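Local coordinates for putative uncharacterized protein gbs0355 (Streptococcus agalactiae, PDB 3OKZ) that probably takes part in cell-envelope assembly, as a LytR/CpsA/Psr family member whose relatives attach glycopolymers to the bacterial cell wall, though its own function is unproven, at residues Met99-Gln102 and Asp103-Ile107; Asn272-Lys275 and Lys276-Lys280; Gln191-Leu194 and Lys195-Ala199. All coordinates share one frame; numbering follows the deposited sequence.

Contact 1. Residues Met99-Gln102 and Asp103-Ile107; sequences MTVQ and DLLDI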
HETATM    1  N   MSE A  99       1.423  -3.557  12.568  1.00  9.67           N
HETATM    2  CA  MSE A  99       2.152  -3.060  13.728  1.00 20.34           C
HETATM    3  C   MSE A  99       3.404  -2.275  13.354  1.00 29.91           C
HETATM    4  O   MSE A  99       3.664  -1.197  13.909  1.00 14.80           O
HETATM    5  CB  MSE A  99       2.505  -4.222  14.646  1.00 23.82           C
HETATM    6  CG  MSE A  99       1.265  -4.921  15.203  1.00 27.86           C
HETATM    7 SE   MSE A  99       1.639  -6.253  16.537  1.00 59.10          SE
HETATM    8  CE  MSE A  99       1.262  -5.197  18.113  1.00144.11           C
ATOM      9  N   THR A 100       4.162  -2.821  12.402  1.00 28.85           N
ATOM     10  CA  THR A 100       5.385  -2.188  11.915  1.00 24.56           C
ATOM     11  C   THR A 100       5.043  -0.853  11.272  1.00 23.79           C
ATOM     12  O   THR A 100       5.772   0.123  11.433  1.00 29.93           O
ATOM     13  CB  THR A 100       6.098  -3.060  10.865  1.00 23.32           C
ATOM     14  OG1 THR A 100       6.335  -4.363  11.408  1.00 27.92           O
ATOM     15  CG2 THR A 100       7.432  -2.440  10.469  1.00 18.26           C
ATOM     16  N   VAL A 101       3.927  -0.805  10.554  1.00 17.56           N
ATOM     17  CA  VAL A 101       3.520   0.434   9.899  1.00 12.15           C
ATOM     18  C   VAL A 101       3.018   1.467  10.891  1.00 19.27           C
ATOM     19  O   VAL A 101       3.260   2.669  10.724  1.00 23.81           O
ATOM     20  CB  VAL A 101       2.429   0.176   8.833  1.00 11.83           C
ATOM     21  CG1 VAL A 101       1.708   1.483   8.484  1.00  2.99           C
ATOM     22  CG2 VAL A 101       3.075  -0.435   7.574  1.00  3.78           C
ATOM     23  N   GLN A 102       2.316   1.011  11.922  1.00 25.28           N
ATOM     24  CA  GLN A 102       1.816   1.943  12.913  1.00 35.42           C
ATOM     25  C   GLN A 102       3.005   2.589  13.617  1.00 35.47           C
ATOM     26  O   GLN A 102       3.006   3.795  13.863  1.00 37.35           O
ATOM     27  CB  GLN A 102       0.902   1.230  13.917  1.00 36.04           C
ATOM     28  CG  GLN A 102      -0.403   0.723  13.304  1.00 37.67           C
ATOM     29  CD  GLN A 102      -1.427   0.274  14.332  1.00 36.17           C
ATOM     30  OE1 GLN A 102      -2.566  -0.027  13.991  1.00 44.27           O
ATOM     31  NE2 GLN A 102      -1.028   0.228  15.587  1.00 26.81           N
ATOM     32  N   ASP A 103       4.033   1.797  13.921  1.00 26.44           N
ATOM     33  CA  ASP A 103       5.211   2.340  14.592  1.00 21.86           C
ATOM     34  C   ASP A 103       6.062   3.206  13.680  1.00 31.16           C
ATOM     35  O   ASP A 103       6.777   4.096  14.150  1.00 35.46           O
ATOM     36  CB  ASP A 103       6.076   1.223  15.167  1.00 23.28           C
ATOM     37  CG  ASP A 103       5.468   0.605  16.410  1.00 36.95           C
ATOM     38  OD1 ASP A 103       4.688   1.311  17.102  1.00 43.35           O
ATOM     39  OD2 ASP A 103       5.785  -0.580  16.698  1.00 25.54           O
ATOM     40  N   LEU A 104       5.994   2.932  12.379  1.00 26.78           N
ATOM     41  CA  LEU A 104       6.739   3.699  11.392  1.00 22.90           C
ATOM     42  C   LEU A 104       6.222   5.134  11.318  1.00 22.07           C
ATOM     43  O   LEU A 104       6.994   6.092  11.383  1.00 16.33           O
ATOM     44  CB  LEU A 104       6.605   3.051  10.012  1.00 28.00           C
ATOM     45  CG  LEU A 104       6.788   3.968   8.787  1.00 23.34           C
ATOM     46  CD1 LEU A 104       8.207   4.535   8.742  1.00 18.09           C
ATOM     47  CD2 LEU A 104       6.476   3.181   7.524  1.00 15.98           C
ATOM     48  N   LEU A 105       4.907   5.272  11.181  1.00 21.73           N
ATOM     49  CA  LEU A 105       4.288   6.584  11.071  1.00 23.12           C
ATOM     50  C   LEU A 105       3.863   7.231  12.382  1.00 32.74           C
ATOM     51  O   LEU A 105       3.495   8.401  12.386  1.00 29.94           O
ATOM     52  CB  LEU A 105       3.074   6.501  10.162  1.00 16.15           C
ATOM     53  CG  LEU A 105       3.316   6.018   8.738  1.00  9.79           C
ATOM     54  CD1 LEU A 105       1.963   5.876   8.039  1.00  2.69           C
ATOM     55  CD2 LEU A 105       4.220   7.001   8.001  1.00  3.17           C
ATOM     56  N   ASP A 106       3.906   6.487  13.483  1.00 37.50           N
ATOM     57  CA  ASP A 106       3.498   7.031  14.781  1.00 34.42           C
ATOM     58  C   ASP A 106       2.019   7.396  14.734  1.00 32.79           C
ATOM     59  O   ASP A 106       1.640   8.563  14.918  1.00 25.67           O
ATOM     60  CB  ASP A 106       4.305   8.283  15.125  1.00 27.18           C
ATOM     61  CG  ASP A 106       3.956   8.834  16.489  1.00 25.41           C
ATOM     62  OD1 ASP A 106       4.017   8.058  17.464  1.00 29.51           O
ATOM     63  OD2 ASP A 106       3.620  10.033  16.592  1.00 22.47           O
ATOM     64  N   ILE A 107       1.187   6.390  14.481  1.00 31.12           N
ATOM     65  CA  ILE A 107      -0.250   6.588  14.374  1.00 18.52           C
ATOM     66  C   ILE A 107      -0.963   5.243  14.411  1.00 24.92           C
ATOM     67  O   ILE A 107      -0.385   4.202  14.089  1.00 32.35           O
ATOM     68  CB  ILE A 107      -0.595   7.306  13.042  1.00 41.25           C
ATOM     69  CG1 ILE A 107      -2.079   7.644  12.988  1.00 54.71           C
ATOM     70  CG2 ILE A 107      -0.256   6.409  11.861  1.00 39.03           C
ATOM     71  CD1 ILE A 107      -2.480   8.342  11.706  1.00 63.08           C
TER

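Contact 2. Residues Asn272-Lys275 and Lys276-Lys280; sequences NRIK and KELDK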
ATOM      1  N   ASN A 272       2.886  13.957  10.110  1.00 28.82           N
ATOM      2  CA  ASN A 272       1.994  15.073  10.398  1.00 31.76           C
ATOM      3  C   ASN A 272       1.046  15.424   9.252  1.00 27.74           C
ATOM      4  O   ASN A 272      -0.089  15.846   9.487  1.00 36.43           O
ATOM      5  CB  ASN A 272       2.827  16.294  10.815  1.00 22.29           C
ATOM      6  CG  ASN A 272       3.628  16.049  12.102  1.00 27.07           C
ATOM      7  OD1 ASN A 272       4.413  16.901  12.522  1.00 36.79           O
ATOM      8  ND2 ASN A 272       3.425  14.884  12.730  1.00 26.98           N
ATOM      9  N   ARG A 273       1.510  15.254   8.020  1.00 19.26           N
ATOM     10  CA  ARG A 273       0.680  15.531   6.850  1.00 20.45           C
ATOM     11  C   ARG A 273      -0.485  14.549   6.933  1.00 29.37           C
ATOM     12  O   ARG A 273      -1.650  14.917   6.748  1.00 32.82           O
ATOM     13  CB  ARG A 273       1.489  15.298   5.569  1.00 16.80           C
ATOM     14  CG  ARG A 273       0.822  15.757   4.285  1.00 17.72           C
ATOM     15  CD  ARG A 273       0.295  14.577   3.480  1.00 35.08           C
ATOM     16  NE  ARG A 273       1.325  13.568   3.228  1.00 45.21           N
ATOM     17  CZ  ARG A 273       2.484  13.799   2.614  1.00 48.91           C
ATOM     18  NH1 ARG A 273       2.791  15.017   2.170  1.00 39.60           N
ATOM     19  NH2 ARG A 273       3.348  12.806   2.445  1.00 54.92           N
ATOM     20  N   ILE A 274      -0.160  13.293   7.225  1.00 24.21           N
ATOM     21  CA  ILE A 274      -1.173  12.255   7.362  1.00 24.79           C
ATOM     22  C   ILE A 274      -2.026  12.544   8.595  1.00 25.80           C
ATOM     23  O   ILE A 274      -3.256  12.475   8.533  1.00 16.80           O
ATOM     24  CB  ILE A 274      -0.530  10.860   7.508  1.00 19.06           C
ATOM     25  CG1 ILE A 274       0.153  10.470   6.197  1.00 19.25           C
ATOM     26  CG2 ILE A 274      -1.572   9.841   7.897  1.00 11.67           C
ATOM     27  CD1 ILE A 274       0.628   9.026   6.155  1.00 25.54           C
ATOM     28  N   LYS A 275      -1.375  12.872   9.710  1.00 24.57           N
ATOM     29  CA  LYS A 275      -2.089  13.179  10.946  1.00 18.43           C
ATOM     30  C   LYS A 275      -3.123  14.285  10.734  1.00 32.88           C
ATOM     31  O   LYS A 275      -4.251  14.179  11.216  1.00 34.40           O
ATOM     32  CB  LYS A 275      -1.099  13.579  12.041  1.00 18.86           C
ATOM     33  CG  LYS A 275      -0.409  12.390  12.673  1.00 14.98           C
ATOM     34  CD  LYS A 275       0.728  12.783  13.580  1.00 11.22           C
ATOM     35  CE  LYS A 275       1.320  11.544  14.232  1.00  9.35           C
ATOM     36  NZ  LYS A 275       2.617  11.832  14.890  1.00 17.35           N
ATOM     37  N   LYS A 276      -2.746  15.338  10.012  1.00 20.66           N
ATOM     38  CA  LYS A 276      -3.681  16.421   9.748  1.00 24.25           C
ATOM     39  C   LYS A 276      -4.918  15.874   9.033  1.00 25.39           C
ATOM     40  O   LYS A 276      -6.026  16.366   9.236  1.00 22.65           O
ATOM     41  CB  LYS A 276      -3.036  17.504   8.883  1.00 28.62           C
ATOM     42  CG  LYS A 276      -4.003  18.624   8.502  1.00 40.20           C
ATOM     43  CD  LYS A 276      -3.447  19.553   7.421  1.00 52.28           C
ATOM     44  CE  LYS A 276      -2.187  20.283   7.873  1.00 63.72           C
ATOM     45  NZ  LYS A 276      -1.655  21.204   6.827  1.00 67.36           N
ATOM     46  N   GLU A 277      -4.724  14.853   8.199  1.00 28.14           N
ATOM     47  CA  GLU A 277      -5.823  14.239   7.449  1.00 29.19           C
ATOM     48  C   GLU A 277      -6.806  13.500   8.344  1.00 23.44           C
ATOM     49  O   GLU A 277      -8.020  13.578   8.137  1.00 18.25           O
ATOM     50  CB  GLU A 277      -5.286  13.249   6.411  1.00 32.85           C
ATOM     51  CG  GLU A 277      -4.470  13.883   5.319  1.00 33.36           C
ATOM     52  CD  GLU A 277      -5.186  15.050   4.689  1.00 34.00           C
ATOM     53  OE1 GLU A 277      -6.418  14.949   4.493  1.00 26.49           O
ATOM     54  OE2 GLU A 277      -4.519  16.063   4.381  1.00 40.25           O
ATOM     55  N   LEU A 278      -6.286  12.767   9.326  1.00 14.71           N
ATOM     56  CA  LEU A 278      -7.156  12.012  10.219  1.00 16.66           C
ATOM     57  C   LEU A 278      -7.608  12.836  11.420  1.00 23.60           C
ATOM     58  O   LEU A 278      -8.160  12.288  12.384  1.00 23.15           O
ATOM     59  CB  LEU A 278      -6.459  10.738  10.712  1.00 18.11           C
ATOM     60  CG  LEU A 278      -6.065   9.632   9.725  1.00 27.83           C
ATOM     61  CD1 LEU A 278      -6.901   9.733   8.444  1.00 29.92           C
ATOM     62  CD2 LEU A 278      -4.589   9.739   9.412  1.00 30.33           C
ATOM     63  N   ASP A 279      -7.395  14.151  11.352  1.00 16.18           N
ATOM     64  CA  ASP A 279      -7.775  15.037  12.449  1.00 23.80           C
ATOM     65  C   ASP A 279      -7.063  14.596  13.728  1.00 22.85           C
ATOM     66  O   ASP A 279      -7.698  14.333  14.756  1.00 25.94           O
ATOM     67  CB  ASP A 279      -9.295  15.020  12.686  1.00 28.84           C
ATOM     68  CG  ASP A 279     -10.058  15.949  11.743  1.00 31.24           C
ATOM     69  OD1 ASP A 279      -9.455  16.903  11.207  1.00 34.06           O
ATOM     70  OD2 ASP A 279     -11.278  15.733  11.552  1.00 36.52           O
ATOM     71  N   LYS A 280      -5.740  14.491  13.644  1.00 20.63           N
ATOM     72  CA  LYS A 280      -4.917  14.108  14.787  1.00 18.42           C
ATOM     73  C   LYS A 280      -3.912  15.217  15.043  1.00 19.09           C
ATOM     74  O   LYS A 280      -3.514  15.930  14.130  1.00 22.78           O
ATOM     75  CB  LYS A 280      -4.173  12.807  14.507  1.00 21.55           C
ATOM     76  CG  LYS A 280      -5.064  11.591  14.464  1.00 13.04           C
ATOM     77  CD  LYS A 280      -4.325  10.396  13.878  1.00 13.34           C
ATOM     78  CE  LYS A 280      -5.178   9.150  13.929  1.00 22.61           C
ATOM     79  NZ  LYS A 280      -5.425   8.727  15.327  1.00 25.67           N
TER

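Contact 3. Residues Gln191-Leu194 and Lys195-Ala199; sequences QKVL and KKILA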
ATOM      1  N   GLN A 191      -6.004   3.951  -8.291  1.00 33.64           N
ATOM      2  CA  GLN A 191      -6.842   5.125  -8.526  1.00 28.03           C
ATOM      3  C   GLN A 191      -7.822   4.942  -9.663  1.00 26.93           C
ATOM      4  O   GLN A 191      -8.985   5.319  -9.544  1.00 25.15           O
ATOM      5  CB  GLN A 191      -5.973   6.346  -8.816  1.00 26.52           C
ATOM      6  CG  GLN A 191      -5.062   6.731  -7.667  1.00 39.55           C
ATOM      7  CD  GLN A 191      -4.083   7.805  -8.062  1.00 58.99           C
ATOM      8  OE1 GLN A 191      -4.478   8.884  -8.501  1.00 63.49           O
ATOM      9  NE2 GLN A 191      -2.797   7.519  -7.914  1.00 71.20           N
ATOM     10  N   LYS A 192      -7.353   4.362 -10.765  1.00 22.80           N
ATOM     11  CA  LYS A 192      -8.203   4.158 -11.932  1.00 16.34           C
ATOM     12  C   LYS A 192      -9.326   3.150 -11.710  1.00 24.47           C
ATOM     13  O   LYS A 192     -10.455   3.362 -12.157  1.00 18.96           O
ATOM     14  CB  LYS A 192      -7.350   3.749 -13.132  1.00 12.98           C
ATOM     15  CG  LYS A 192      -6.481   4.894 -13.667  1.00 19.18           C
ATOM     16  CD  LYS A 192      -5.865   4.591 -15.039  1.00 15.58           C
ATOM     17  CE  LYS A 192      -5.261   5.864 -15.615  1.00 16.44           C
ATOM     18  NZ  LYS A 192      -4.450   5.631 -16.831  1.00 16.39           N
ATOM     19  N   VAL A 193      -9.016   2.055 -11.023  1.00 22.59           N
ATOM     20  CA  VAL A 193     -10.015   1.037 -10.732  1.00 18.39           C
ATOM     21  C   VAL A 193     -11.087   1.608  -9.816  1.00 29.18           C
ATOM     22  O   VAL A 193     -12.228   1.153  -9.831  1.00 34.95           O
ATOM     23  CB  VAL A 193      -9.373  -0.198 -10.085  1.00  0.01           C
ATOM     24  CG1 VAL A 193     -10.418  -1.019  -9.339  1.00  3.01           C
ATOM     25  CG2 VAL A 193      -8.737  -1.039 -11.166  1.00  0.89           C
ATOM     26  N   LEU A 194     -10.723   2.597  -9.013  1.00 27.64           N
ATOM     27  CA  LEU A 194     -11.708   3.228  -8.154  1.00 25.58           C
ATOM     28  C   LEU A 194     -12.581   4.145  -9.003  1.00 27.88           C
ATOM     29  O   LEU A 194     -13.809   4.095  -8.928  1.00 40.73           O
ATOM     30  CB  LEU A 194     -11.018   4.036  -7.073  1.00 23.96           C
ATOM     31  CG  LEU A 194     -10.759   3.214  -5.822  1.00 27.97           C
ATOM     32  CD1 LEU A 194      -9.645   3.858  -5.022  1.00 29.38           C
ATOM     33  CD2 LEU A 194     -12.062   3.089  -5.011  1.00 18.40           C
ATOM     34  N   LYS A 195     -11.935   4.974  -9.821  1.00 15.57           N
ATOM     35  CA  LYS A 195     -12.643   5.904 -10.688  1.00 13.23           C
ATOM     36  C   LYS A 195     -13.694   5.131 -11.464  1.00 14.11           C
ATOM     37  O   LYS A 195     -14.835   5.565 -11.590  1.00 20.76           O
ATOM     38  CB  LYS A 195     -11.674   6.569 -11.669  1.00 16.47           C
ATOM     39  CG  LYS A 195     -12.276   7.743 -12.430  1.00 29.54           C
ATOM     40  CD  LYS A 195     -11.436   8.174 -13.638  1.00 43.23           C
ATOM     41  CE  LYS A 195     -11.651   7.255 -14.848  1.00 68.97           C
ATOM     42  NZ  LYS A 195     -11.271   5.829 -14.602  1.00 79.04           N
ATOM     43  N   LYS A 196     -13.285   3.976 -11.979  1.00 22.67           N
ATOM     44  CA  LYS A 196     -14.150   3.094 -12.752  1.00 14.53           C
ATOM     45  C   LYS A 196     -15.300   2.607 -11.867  1.00 13.47           C
ATOM     46  O   LYS A 196     -16.472   2.776 -12.209  1.00 28.83           O
ATOM     47  CB  LYS A 196     -13.333   1.901 -13.261  1.00 22.85           C
ATOM     48  CG  LYS A 196     -13.618   1.451 -14.696  1.00 16.51           C
ATOM     49  CD  LYS A 196     -13.160   2.464 -15.714  1.00 10.08           C
ATOM     50  CE  LYS A 196     -12.803   1.798 -17.019  1.00 13.00           C
ATOM     51  NZ  LYS A 196     -13.830   0.831 -17.436  1.00  9.23           N
ATOM     52  N   ILE A 197     -14.971   2.012 -10.726  1.00 10.96           N
ATOM     53  CA  ILE A 197     -16.008   1.534  -9.819  1.00 23.98           C
ATOM     54  C   ILE A 197     -17.012   2.664  -9.562  1.00 31.34           C
ATOM     55  O   ILE A 197     -18.162   2.589  -9.984  1.00 42.29           O
ATOM     56  CB  ILE A 197     -15.411   1.072  -8.458  1.00 17.83           C
ATOM     57  CG1 ILE A 197     -14.420  -0.064  -8.667  1.00 18.06           C
ATOM     58  CG2 ILE A 197     -16.498   0.548  -7.566  1.00 23.90           C
ATOM     59  CD1 ILE A 197     -13.555  -0.306  -7.472  1.00 18.66           C
ATOM     60  N   LEU A 198     -16.567   3.715  -8.885  1.00 14.43           N
ATOM     61  CA  LEU A 198     -17.425   4.854  -8.568  1.00 16.09           C
ATOM     62  C   LEU A 198     -18.304   5.368  -9.718  1.00 25.81           C
ATOM     63  O   LEU A 198     -19.439   5.793  -9.488  1.00 35.75           O
ATOM     64  CB  LEU A 198     -16.584   6.019  -8.034  1.00 20.36           C
ATOM     65  CG  LEU A 198     -15.783   5.772  -6.754  1.00 26.38           C
ATOM     66  CD1 LEU A 198     -15.342   7.105  -6.180  1.00 26.08           C
ATOM     67  CD2 LEU A 198     -16.635   5.029  -5.735  1.00 36.29           C
ATOM     68  N   ALA A 199     -17.778   5.348 -10.944  1.00 24.41           N
ATOM     69  CA  ALA A 199     -18.530   5.810 -12.106  1.00  4.16           C
ATOM     70  C   ALA A 199     -19.766   4.939 -12.292  1.00 11.90           C
ATOM     71  O   ALA A 199     -20.814   5.427 -12.717  1.00 24.49           O
ATOM     72  CB  ALA A 199     -17.680   5.750 -13.333  1.00  1.90           C
TER

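Contact 1. Residues Met99-Gln102 and Asp103-Ile107
Gln102 and Ile107 close the C-terminal end of helix 93-105, and their main chains meet at the Gln102 carbonyl. Ile107 N reaches Gln102 O at 3.2 Å with a fairly straight N-H (161°), while Asp106 N, 2.9 Å from Gln102 O, makes a bent, weak second bond to it. One acceptor thus serves two successive amides. The arrangement is a helix C-cap: Asp106 takes a positive phi (63°), which ends the helix, swings the chain out of its path and brings Ile107 back toward the last turn. The Gln102 side chain follows this fold-back: its CB lies 3.2 Å and its CG 3.6 Å from Ile107 O, so the aliphatic base of the glutamine runs past the carbonyl of the residue that ends the turn. Beyond CG the chain is extended, and OE1 accepts a weak bond from Val109 N.

Before the break the helix is regular. Leu105 N bonds to Val101 O at 3.1 Å, and Val101 CG1 lies 4.4 Å from Leu105 CD1, a loose apolar pair on the inward side. The first torsion of Leu105 (chi1 -59°) sets CG beside the backbone N, from where CD1 extends toward Val101.

Around this core, Val101 and Leu105 rest on Met45 and Leu47 of strand 41-51, Leu104 packs on Ile68 and Leu267, and Thr288 OG1 takes up Leu104 O. Thr100 OG1 bonds to Met96 O within the helix and to Ser71 O beyond it, and Ser71 OG meets Asp103 OD2. Because Asp103 lies in the last turn, where the helix dipole is expected to be unfavourable to a carboxylate, the Ser71 hydroxyl probably offsets part of that cost.

Contact 2. Residues Asn272-Lys275 and Lys276-Lys280
Lys280 folds back onto Lys275 in a Schellman motif whose C-prime residue, Asp279, has positive phi (58°) yet is not a glycine. Lys280 N bonds to Lys275 O at 2.9 Å, coming from above the carbonyl plane and not along a lone pair. The companion bond from Asp279 N to Lys276 O, 3.4 Å, is weak. The fold-back also lays the two lysine stems together, with CB of Lys275 4.0 Å from CB of Lys280.

Just before it, Leu278 N reaches Ile274 O at 3.1 Å, and the side chains of these two residues lie side by side, pointing the same way. The touching branches are Ile274 CG2 and Leu278 CD2, 3.4 Å apart. Ile274 CG2 is anti to its backbone N, which sets that methyl beside the carbonyl carbon, facing the next turn. Both residues pack on Thr49 of strand 41-51.

In Glu277, CG stands anti to the carbonyl carbon (chi1 -65°), which brings it to 3.3 Å from Arg273 O; the bend at chi2 (-51°) then turns the carboxylate back along the helix. Arg273 NE stays 6.5 Å from Glu277 OE2: the guanidinium makes a cation-pi contact with Tyr244, and OE2 has a long, weak ion pair with Lys56.

Asp279 OD2 bridges to Lys53 and Lys18, two cations that would probably steady its anionic form, while the extended Lys275 carries NZ away from the helix end to a salt bridge with Asp106 OD2 and a weak bond to Ser283 OG, a setting that should likewise favour its charged form.

Contact 3. Residues Gln191-Leu194 and Lys195-Ala199
Leu194 O receives Leu198 N at 2.8 Å, the shortest of the helical bonds here, with the donor nearly along the C=O axis (174°). The isobutyl group of Leu198 leans over the same oxygen: with CG anti to the carbonyl carbon (chi1 -61°), CG comes to 3.4 Å from Leu194 O.

Two residues earlier, Lys192 O accepts Lys196 N at 2.9 Å, a straight bond (161°). The Lys195 chain curls back toward this carbonyl. It starts with CG anti to the backbone N and then bends at chi3 and chi4, which returns NZ to 3.6 Å from Lys192 O. Lys195 N itself bonds to Gln191 O at 3.0 Å, continuing the regular helical pattern.

Apolar packing centres on Ile197. Its CD1 meets Val193 CG1 at 3.7 Å, and the two side chains cross obliquely; Leu194 CD2 is a more distant partner of the same methyl, at 4.5 Å. Val193 directs CG1 anti to its backbone N and so toward the following turn. The model places Ile197 CG1 implausibly near Val193 O, so the exact seating of this isoleucine is doubtful.

Within the fold, this part of helix 178-200 lies against helix 117-126 and strand 130-134: Val193 packs on Leu123 and Val124 of the helix and on Ile130 of the strand, and Ile197 adds Val127 from the intervening loop. Lys196 NZ bonds to Val127 O, with a weaker link to Gly129 O, while Lys192 NZ bonds to Thr131 O and forms a salt bridge with Glu188. Two lysines one helical turn apart thereby pin the helix to main-chain carbonyls running from the loop into strand 130-134, and Leu198 touches Lys235, Leu238 and Glu239 of another loop.

Contacts 1 and 2 are joined helix ends, their centres 14 Å apart. Asp106 OD2 meets Lys275 NZ in a 2.7 Å salt bridge, Ile107 CD1 packs on Leu278 CD2 at 3.4 Å, and Leu105 CD1 lies 3.9 Å from Ile274 CD1. Both use strand 41-51 as a common floor, with Leu47 touched by Leu105 and by Ile274. Contact 3 stands apart: its centre is 28 Å from that of contact 1, on the opposite side of the chain's centre, with nearest atoms about 17 Å apart. From contact 2 its centre lies 25 Å away and its nearest atoms about 13 Å. The chain runs through contacts 1, 3 and 2 in that order.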